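Local coordinates for envelope glycoprotein (Thogoto virus, PDB 5XEA) that probably attaches the virion to a host-cell receptor and later drives fusion of the viral and host membranes, at residues G143-N152 and R414-F425; A37-T48 and D186-F195. One frame throughout, in Å; residues are numbered along the deposited sequence.

Contact 1 of 2, residues G143-N152 and R414-F425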
# COMPACT_ATOMS: atom_id res chain seq x y z
N GLY B 143 -21.44 8.23 -24.89
CA GLY B 143 -20.18 8.77 -24.40
C GLY B 143 -19.05 7.86 -24.81
O GLY B 143 -19.26 6.69 -25.15
N VAL B 144 -17.84 8.41 -24.78
CA VAL B 144 -16.66 7.67 -25.22
C VAL B 144 -15.46 8.14 -24.41
O VAL B 144 -15.37 9.32 -24.05
CB VAL B 144 -16.42 7.83 -26.74
CG1 VAL B 144 -16.13 9.29 -27.09
CG2 VAL B 144 -15.28 6.92 -27.22
N THR B 145 -14.56 7.21 -24.11
CA THR B 145 -13.26 7.54 -23.55
C THR B 145 -12.19 6.76 -24.30
O THR B 145 -12.42 5.64 -24.77
CB THR B 145 -13.18 7.24 -22.03
OG1 THR B 145 -12.06 7.93 -21.47
CG2 THR B 145 -13.00 5.75 -21.77
N THR B 146 -11.02 7.37 -24.40
CA THR B 146 -9.81 6.70 -24.87
C THR B 146 -8.76 6.94 -23.79
O THR B 146 -8.37 8.09 -23.56
CB THR B 146 -9.33 7.22 -26.22
OG1 THR B 146 -9.11 8.64 -26.13
CG2 THR B 146 -10.34 6.92 -27.31
N SER B 147 -8.35 5.89 -23.11
CA SER B 147 -7.48 6.08 -21.95
C SER B 147 -6.40 5.02 -21.93
O SER B 147 -6.63 3.87 -22.34
CB SER B 147 -8.27 6.03 -20.63
OG SER B 147 -9.38 6.93 -20.66
N PRO B 148 -5.21 5.37 -21.46
CA PRO B 148 -4.17 4.36 -21.26
C PRO B 148 -4.41 3.57 -19.98
O PRO B 148 -4.71 4.14 -18.93
CB PRO B 148 -2.89 5.20 -21.16
CG PRO B 148 -3.34 6.48 -20.56
CD PRO B 148 -4.74 6.73 -21.11
N VAL B 149 -4.27 2.25 -20.08
CA VAL B 149 -4.35 1.37 -18.92
C VAL B 149 -3.10 0.50 -18.87
O VAL B 149 -2.62 0.04 -19.92
CB VAL B 149 -5.63 0.51 -18.95
CG1 VAL B 149 -6.92 1.39 -18.85
CG2 VAL B 149 -5.63 -0.37 -20.18
N PHE B 150 -2.57 0.28 -17.67
CA PHE B 150 -1.39 -0.58 -17.57
C PHE B 150 -1.79 -2.04 -17.78
O PHE B 150 -2.98 -2.40 -17.77
CB PHE B 150 -0.69 -0.41 -16.21
CG PHE B 150 -1.54 -0.80 -15.00
CD1 PHE B 150 -1.60 -2.11 -14.57
CD2 PHE B 150 -2.23 0.17 -14.29
CE1 PHE B 150 -2.37 -2.45 -13.46
CE2 PHE B 150 -2.98 -0.15 -13.19
CZ PHE B 150 -3.06 -1.45 -12.77
N PHE B 151 -0.79 -2.89 -17.99
CA PHE B 151 -1.04 -4.29 -18.29
C PHE B 151 0.12 -5.11 -17.73
O PHE B 151 1.10 -4.57 -17.22
CB PHE B 151 -1.20 -4.51 -19.80
CG PHE B 151 0.03 -4.15 -20.60
CD1 PHE B 151 1.00 -5.10 -20.88
CD2 PHE B 151 0.23 -2.86 -21.06
CE1 PHE B 151 2.15 -4.77 -21.60
CE2 PHE B 151 1.35 -2.51 -21.77
CZ PHE B 151 2.32 -3.47 -22.05
N ASN B 152 -0.04 -6.44 -17.79
CA ASN B 152 1.03 -7.38 -17.50
C ASN B 152 1.38 -8.14 -18.77
O ASN B 152 0.61 -8.17 -19.74
CB ASN B 152 0.62 -8.39 -16.42
CG ASN B 152 0.59 -7.78 -15.03
OD1 ASN B 152 1.29 -6.80 -14.73
ND2 ASN B 152 -0.23 -8.37 -14.16
N ARG B 414 1.60 1.15 -9.54
CA ARG B 414 0.63 1.32 -10.61
C ARG B 414 -0.78 1.64 -10.12
O ARG B 414 -1.56 2.17 -10.91
CB ARG B 414 0.59 0.05 -11.49
CG ARG B 414 1.96 -0.30 -12.14
CD ARG B 414 1.85 -1.44 -13.15
NE ARG B 414 1.53 -2.72 -12.53
CZ ARG B 414 1.38 -3.84 -13.21
NH1 ARG B 414 1.53 -3.81 -14.52
NH2 ARG B 414 1.07 -4.98 -12.60
N GLY B 415 -1.12 1.34 -8.87
CA GLY B 415 -2.46 1.56 -8.37
C GLY B 415 -3.41 0.46 -8.81
O GLY B 415 -3.09 -0.38 -9.65
N THR B 416 -4.64 0.48 -8.26
CA THR B 416 -5.60 -0.52 -8.67
C THR B 416 -6.12 -0.20 -10.07
O THR B 416 -6.17 0.96 -10.49
CB THR B 416 -6.80 -0.61 -7.70
OG1 THR B 416 -7.43 0.67 -7.60
CG2 THR B 416 -6.38 -1.09 -6.32
N VAL B 417 -6.51 -1.26 -10.78
CA VAL B 417 -7.14 -1.12 -12.09
C VAL B 417 -8.35 -0.18 -12.00
O VAL B 417 -8.51 0.73 -12.83
CB VAL B 417 -7.53 -2.51 -12.63
CG1 VAL B 417 -8.27 -2.41 -13.93
CG2 VAL B 417 -6.28 -3.39 -12.80
N GLN B 418 -9.20 -0.37 -10.98
CA GLN B 418 -10.40 0.45 -10.84
C GLN B 418 -10.07 1.93 -10.68
O GLN B 418 -10.91 2.77 -10.98
CB GLN B 418 -11.26 0.03 -9.63
CG GLN B 418 -11.50 -1.46 -9.48
CD GLN B 418 -10.39 -2.16 -8.70
OE1 GLN B 418 -9.27 -2.27 -9.18
NE2 GLN B 418 -10.70 -2.63 -7.50
N SER B 419 -8.86 2.25 -10.20
CA SER B 419 -8.46 3.64 -10.05
C SER B 419 -8.21 4.31 -11.40
O SER B 419 -8.17 5.54 -11.46
CB SER B 419 -7.19 3.76 -9.21
OG SER B 419 -7.44 3.63 -7.82
N GLU B 420 -8.01 3.54 -12.46
CA GLU B 420 -7.64 4.15 -13.73
C GLU B 420 -8.84 4.85 -14.37
O GLU B 420 -9.97 4.38 -14.27
CB GLU B 420 -7.09 3.10 -14.68
CG GLU B 420 -5.81 2.47 -14.16
CD GLU B 420 -5.38 1.35 -15.03
OE1 GLU B 420 -5.98 0.25 -14.91
OE2 GLU B 420 -4.46 1.57 -15.85
N ASP B 421 -8.55 5.97 -15.04
CA ASP B 421 -9.57 6.78 -15.68
C ASP B 421 -10.40 5.97 -16.67
O ASP B 421 -11.62 6.13 -16.74
CB ASP B 421 -8.93 7.98 -16.37
CG ASP B 421 -8.35 8.98 -15.38
OD1 ASP B 421 -8.73 8.94 -14.18
OD2 ASP B 421 -7.52 9.82 -15.79
N GLY B 422 -9.77 5.09 -17.45
CA GLY B 422 -10.52 4.32 -18.43
C GLY B 422 -11.62 3.47 -17.82
O GLY B 422 -12.74 3.42 -18.34
N TRP B 423 -11.33 2.80 -16.70
CA TRP B 423 -12.34 1.93 -16.11
C TRP B 423 -13.28 2.71 -15.20
O TRP B 423 -14.45 2.37 -15.14
CB TRP B 423 -11.70 0.77 -15.36
CG TRP B 423 -10.85 -0.07 -16.23
CD1 TRP B 423 -9.49 -0.13 -16.23
CD2 TRP B 423 -11.29 -0.96 -17.26
NE1 TRP B 423 -9.05 -1.03 -17.18
CE2 TRP B 423 -10.14 -1.55 -17.83
CE3 TRP B 423 -12.55 -1.32 -17.75
CZ2 TRP B 423 -10.21 -2.47 -18.87
CZ3 TRP B 423 -12.62 -2.24 -18.78
CH2 TRP B 423 -11.47 -2.81 -19.33
N SER B 424 -12.79 3.74 -14.50
CA SER B 424 -13.70 4.56 -13.71
C SER B 424 -14.70 5.31 -14.58
O SER B 424 -15.74 5.72 -14.07
CB SER B 424 -12.93 5.54 -12.83
OG SER B 424 -12.27 6.52 -13.61
N PHE B 425 -14.41 5.49 -15.88
CA PHE B 425 -15.39 6.04 -16.83
C PHE B 425 -16.66 5.20 -16.87
O PHE B 425 -17.76 5.74 -17.02
CB PHE B 425 -14.75 6.11 -18.22
CG PHE B 425 -15.64 6.72 -19.31
CD1 PHE B 425 -15.81 8.10 -19.40
CD2 PHE B 425 -16.22 5.92 -20.28
CE1 PHE B 425 -16.59 8.66 -20.41
CE2 PHE B 425 -17.01 6.48 -21.31
CZ PHE B 425 -17.19 7.84 -21.38
O HOH W 1 -6.88 5.40 -17.41
O HOH W 2 -4.91 -1.69 -16.06
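R414 crosses one face of the F150 ring at a slant, its guanidinium plane turned 36° from the ring. R414 CB sits 3.9 Å from the F150 ring centroid, 10° off the normal. CD then runs over the CD1 side of the ring, and NE stays above that same rim. The chain bends at chi3 (-68°), and the guanidinium has F150 CD1 under one face while its edge meets N152. R414 NH2 gives a hydrogen bond of 2.8 Å to N152 OD1, in the carbonyl plane, and R414 NH1, tilted from that plane, gives one of 3.0 Å to the same OD1. NH1 also makes a weak bond to F151 O. D283 of the second subunit forms a salt bridge with NH2, and Y242 a cation-pi contact with the arginine. E420, at the helix N-cap position, accepts F150 N on the syn lone pair of OE2 (2.9 Å). G422 CA lies 3.6 Å from S147 CB, and T145 CB stands over the F425 ring face, 3.6 Å from its centroid. T145, S147 and V149, every second strand residue, turn toward the helix: a helix start packed on a β-sheet face, at a subunit interface of the gp64-family trimer.

Contact 2 of 2, residues A37-T48 and D186-F195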
# COMPACT_ATOMS: atom_id res chain seq x y z
N ALA B 37 6.10 0.17 -24.92
CA ALA B 37 5.39 1.10 -24.05
C ALA B 37 4.83 0.36 -22.84
O ALA B 37 4.81 -0.88 -22.78
CB ALA B 37 4.27 1.82 -24.81
N GLN B 38 4.37 1.12 -21.85
CA GLN B 38 3.84 0.56 -20.61
C GLN B 38 2.33 0.73 -20.47
O GLN B 38 1.80 0.57 -19.36
CB GLN B 38 4.56 1.18 -19.41
CG GLN B 38 6.08 1.11 -19.50
CD GLN B 38 6.71 0.43 -18.30
OE1 GLN B 38 7.15 -0.72 -18.38
NE2 GLN B 38 6.78 1.14 -17.19
N ASN B 39 1.61 1.02 -21.56
CA ASN B 39 0.16 1.16 -21.53
C ASN B 39 -0.47 0.57 -22.78
O ASN B 39 0.08 0.70 -23.88
CB ASN B 39 -0.25 2.63 -21.40
CG ASN B 39 0.06 3.22 -20.03
OD1 ASN B 39 -0.17 2.58 -19.00
ND2 ASN B 39 0.59 4.44 -20.02
N GLU B 40 -1.61 -0.11 -22.60
CA GLU B 40 -2.56 -0.37 -23.67
C GLU B 40 -3.47 0.84 -23.84
O GLU B 40 -3.54 1.72 -22.98
CB GLU B 40 -3.43 -1.59 -23.38
CG GLU B 40 -2.68 -2.81 -22.96
CD GLU B 40 -3.60 -3.99 -22.81
OE1 GLU B 40 -4.36 -4.04 -21.82
OE2 GLU B 40 -3.58 -4.87 -23.69
N LEU B 41 -4.19 0.87 -24.96
CA LEU B 41 -5.17 1.91 -25.21
C LEU B 41 -6.55 1.31 -25.06
O LEU B 41 -6.93 0.41 -25.82
CB LEU B 41 -5.02 2.53 -26.60
CG LEU B 41 -5.89 3.78 -26.72
CD1 LEU B 41 -5.28 4.93 -25.93
CD2 LEU B 41 -6.13 4.16 -28.17
N LEU B 42 -7.29 1.76 -24.06
CA LEU B 42 -8.66 1.31 -23.85
C LEU B 42 -9.59 2.36 -24.44
O LEU B 42 -9.60 3.51 -24.00
CB LEU B 42 -8.96 1.10 -22.36
CG LEU B 42 -10.45 1.00 -22.03
CD1 LEU B 42 -11.06 -0.29 -22.58
CD2 LEU B 42 -10.66 1.10 -20.53
N THR B 43 -10.33 1.97 -25.46
CA THR B 43 -11.43 2.77 -25.97
C THR B 43 -12.73 2.13 -25.49
O THR B 43 -12.97 0.95 -25.75
CB THR B 43 -11.40 2.88 -27.49
OG1 THR B 43 -10.17 3.49 -27.89
CG2 THR B 43 -12.56 3.74 -27.98
N ALA B 44 -13.53 2.90 -24.77
CA ALA B 44 -14.80 2.41 -24.24
C ALA B 44 -15.91 3.39 -24.59
O ALA B 44 -15.77 4.59 -24.35
CB ALA B 44 -14.74 2.19 -22.73
N GLY B 45 -16.99 2.87 -25.14
CA GLY B 45 -18.12 3.71 -25.52
C GLY B 45 -19.44 3.09 -25.11
O GLY B 45 -19.59 1.87 -25.05
N TYR B 46 -20.41 3.97 -24.82
CA TYR B 46 -21.75 3.55 -24.43
C TYR B 46 -22.78 4.36 -25.20
O TYR B 46 -22.52 5.49 -25.61
CB TYR B 46 -21.99 3.69 -22.91
CG TYR B 46 -22.00 5.10 -22.37
CD1 TYR B 46 -23.19 5.83 -22.27
CD2 TYR B 46 -20.82 5.71 -21.96
CE1 TYR B 46 -23.19 7.12 -21.79
CE2 TYR B 46 -20.82 7.01 -21.48
CZ TYR B 46 -22.00 7.71 -21.39
OH TYR B 46 -21.98 9.00 -20.91
N ARG B 47 -23.95 3.76 -25.38
CA ARG B 47 -25.07 4.43 -26.02
C ARG B 47 -26.35 3.71 -25.61
O ARG B 47 -26.43 2.48 -25.71
CB ARG B 47 -24.92 4.43 -27.55
CG ARG B 47 -26.12 5.02 -28.32
CD ARG B 47 -25.71 5.17 -29.77
NE ARG B 47 -25.39 3.88 -30.35
CZ ARG B 47 -24.79 3.69 -31.53
NH1 ARG B 47 -24.45 4.74 -32.27
NH2 ARG B 47 -24.56 2.46 -31.95
N THR B 48 -27.33 4.49 -25.18
CA THR B 48 -28.62 3.95 -24.75
C THR B 48 -29.71 4.92 -25.15
O THR B 48 -29.50 6.14 -25.19
CB THR B 48 -28.60 3.69 -23.22
OG1 THR B 48 -27.71 2.61 -22.93
CG2 THR B 48 -29.96 3.38 -22.67
N ASP B 186 -24.76 -1.68 -22.34
CA ASP B 186 -24.70 -0.43 -23.08
C ASP B 186 -23.31 -0.10 -23.61
O ASP B 186 -23.19 0.77 -24.48
CB ASP B 186 -25.19 0.70 -22.16
CG ASP B 186 -24.39 0.79 -20.85
OD1 ASP B 186 -23.94 -0.26 -20.32
OD2 ASP B 186 -24.19 1.94 -20.37
N PHE B 187 -22.27 -0.79 -23.12
CA PHE B 187 -20.88 -0.49 -23.42
C PHE B 187 -20.32 -1.45 -24.46
O PHE B 187 -20.65 -2.64 -24.48
CB PHE B 187 -20.02 -0.57 -22.15
CG PHE B 187 -19.73 0.77 -21.51
CD1 PHE B 187 -18.62 1.50 -21.87
CD2 PHE B 187 -20.58 1.29 -20.55
CE1 PHE B 187 -18.35 2.74 -21.28
CE2 PHE B 187 -20.33 2.53 -19.97
CZ PHE B 187 -19.22 3.25 -20.33
N SER B 188 -19.44 -0.93 -25.30
CA SER B 188 -18.45 -1.75 -25.98
C SER B 188 -17.05 -1.28 -25.60
O SER B 188 -16.85 -0.11 -25.26
CB SER B 188 -18.64 -1.72 -27.50
OG SER B 188 -19.92 -2.23 -27.85
N TYR B 189 -16.09 -2.20 -25.67
CA TYR B 189 -14.72 -1.95 -25.25
C TYR B 189 -13.76 -2.42 -26.34
O TYR B 189 -13.89 -3.53 -26.87
CB TYR B 189 -14.37 -2.69 -23.96
CG TYR B 189 -15.33 -2.46 -22.83
CD1 TYR B 189 -15.06 -1.52 -21.85
CD2 TYR B 189 -16.50 -3.20 -22.73
CE1 TYR B 189 -15.94 -1.30 -20.79
CE2 TYR B 189 -17.40 -2.99 -21.67
CZ TYR B 189 -17.10 -2.04 -20.71
OH TYR B 189 -17.99 -1.85 -19.67
N LEU B 190 -12.78 -1.57 -26.65
CA LEU B 190 -11.70 -1.92 -27.56
C LEU B 190 -10.37 -1.69 -26.85
O LEU B 190 -10.08 -0.57 -26.42
CB LEU B 190 -11.79 -1.10 -28.85
CG LEU B 190 -10.71 -1.36 -29.92
CD1 LEU B 190 -10.71 -2.80 -30.42
CD2 LEU B 190 -10.90 -0.38 -31.06
N VAL B 191 -9.58 -2.75 -26.70
CA VAL B 191 -8.23 -2.65 -26.11
C VAL B 191 -7.21 -2.86 -27.22
O VAL B 191 -7.17 -3.93 -27.83
CB VAL B 191 -8.01 -3.66 -24.97
CG1 VAL B 191 -6.61 -3.51 -24.41
CG2 VAL B 191 -9.00 -3.47 -23.87
N LYS B 192 -6.37 -1.84 -27.46
CA LYS B 192 -5.39 -1.82 -28.54
C LYS B 192 -3.97 -1.69 -27.99
O LYS B 192 -3.71 -0.87 -27.11
CB LYS B 192 -5.71 -0.66 -29.50
CG LYS B 192 -4.81 -0.56 -30.72
CD LYS B 192 -4.89 -1.80 -31.60
CE LYS B 192 -3.68 -1.91 -32.54
NZ LYS B 192 -3.48 -0.67 -33.34
N ASP B 193 -3.05 -2.49 -28.52
CA ASP B 193 -1.63 -2.42 -28.16
C ASP B 193 -0.86 -1.71 -29.27
O ASP B 193 -0.73 -2.24 -30.37
CB ASP B 193 -1.04 -3.81 -27.92
CG ASP B 193 -1.75 -4.55 -26.82
OD1 ASP B 193 -2.27 -3.87 -25.91
OD2 ASP B 193 -1.80 -5.79 -26.87
N ASN B 194 -0.39 -0.50 -28.98
CA ASN B 194 0.48 0.24 -29.89
C ASN B 194 1.94 0.09 -29.47
O ASN B 194 2.66 1.05 -29.17
CB ASN B 194 0.05 1.70 -29.95
CG ASN B 194 -1.38 1.87 -30.46
OD1 ASN B 194 -1.78 1.27 -31.46
ND2 ASN B 194 -2.16 2.70 -29.77
N PHE B 195 2.37 -1.17 -29.42
CA PHE B 195 3.72 -1.52 -29.01
C PHE B 195 4.00 -2.94 -29.50
O PHE B 195 3.09 -3.66 -29.91
CB PHE B 195 3.92 -1.43 -27.49
CG PHE B 195 2.96 -2.28 -26.67
CD1 PHE B 195 3.14 -3.65 -26.55
CD2 PHE B 195 1.89 -1.68 -25.99
CE1 PHE B 195 2.26 -4.42 -25.79
CE2 PHE B 195 1.01 -2.44 -25.23
CZ PHE B 195 1.19 -3.81 -25.13
O HOH W 3 -26.28 3.83 -20.94
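A44 is the small bump between two aromatic rings: its CB meets the edge of F187 at CE1 (3.9 Å) and CD1 of Y189 (3.8 Å). On the same side of the sheet Y46 fills the next place. Y46 CB makes a CH-pi contact over the F187 face, 3.6 Å from the ring centroid; the first torsion (66°), with CG between the backbone N and the carbonyl carbon, brings Y46 CD2 to 3.4 Å from F187 CZ. The two side chains run side by side, their rings meeting obliquely with planes 41° apart. Two residues back from A44, L42 CD1 drops into the notch between the edge of Y189 and V191 CG2. E40 crosses over V191 CG1 and ends beside D193, with E40 OE2 2.8 Å from D193 OD1; one of the two acids probably carries a proton, and T164 holds the other E40 oxygen, OE1. Beneath all this the antiparallel backbones are knitted by paired bonds at L41–K192, T43–L190 and G45–S188, the T43 N to L190 O bond being 2.7 Å long. The opposite side carries T43 against L190, next to G45, which brings no side chain. That side is covered by helix 77-86, where L80 meets T43 and S188, and L81 meets L190. W182 of strand 180-184 stacks on Y189, while strand 133-156 bonds along the other edge of strand 40-56.

In the fold
Starting from the N terminus, the chain lays down 37-48, then 143-152, then 186-195, and much later 414-425. Contact 2 closes a loop of 137 residues that is rich in strand; contact 1 closes one of 261 residues that includes the long helix 282-327. Since 143-152 lies inside the first loop and 186-195 inside the second, the two cross rather than nest. They meet in one sheet: strand 40-56 runs between 187-192 and 133-156, with S147 O 2.8 Å from L42 N in a probable hydrogen bond, and F151 packs on F195. Together they tie the start of the C-terminal helix 421-437 to the sheet built from the N-terminal half.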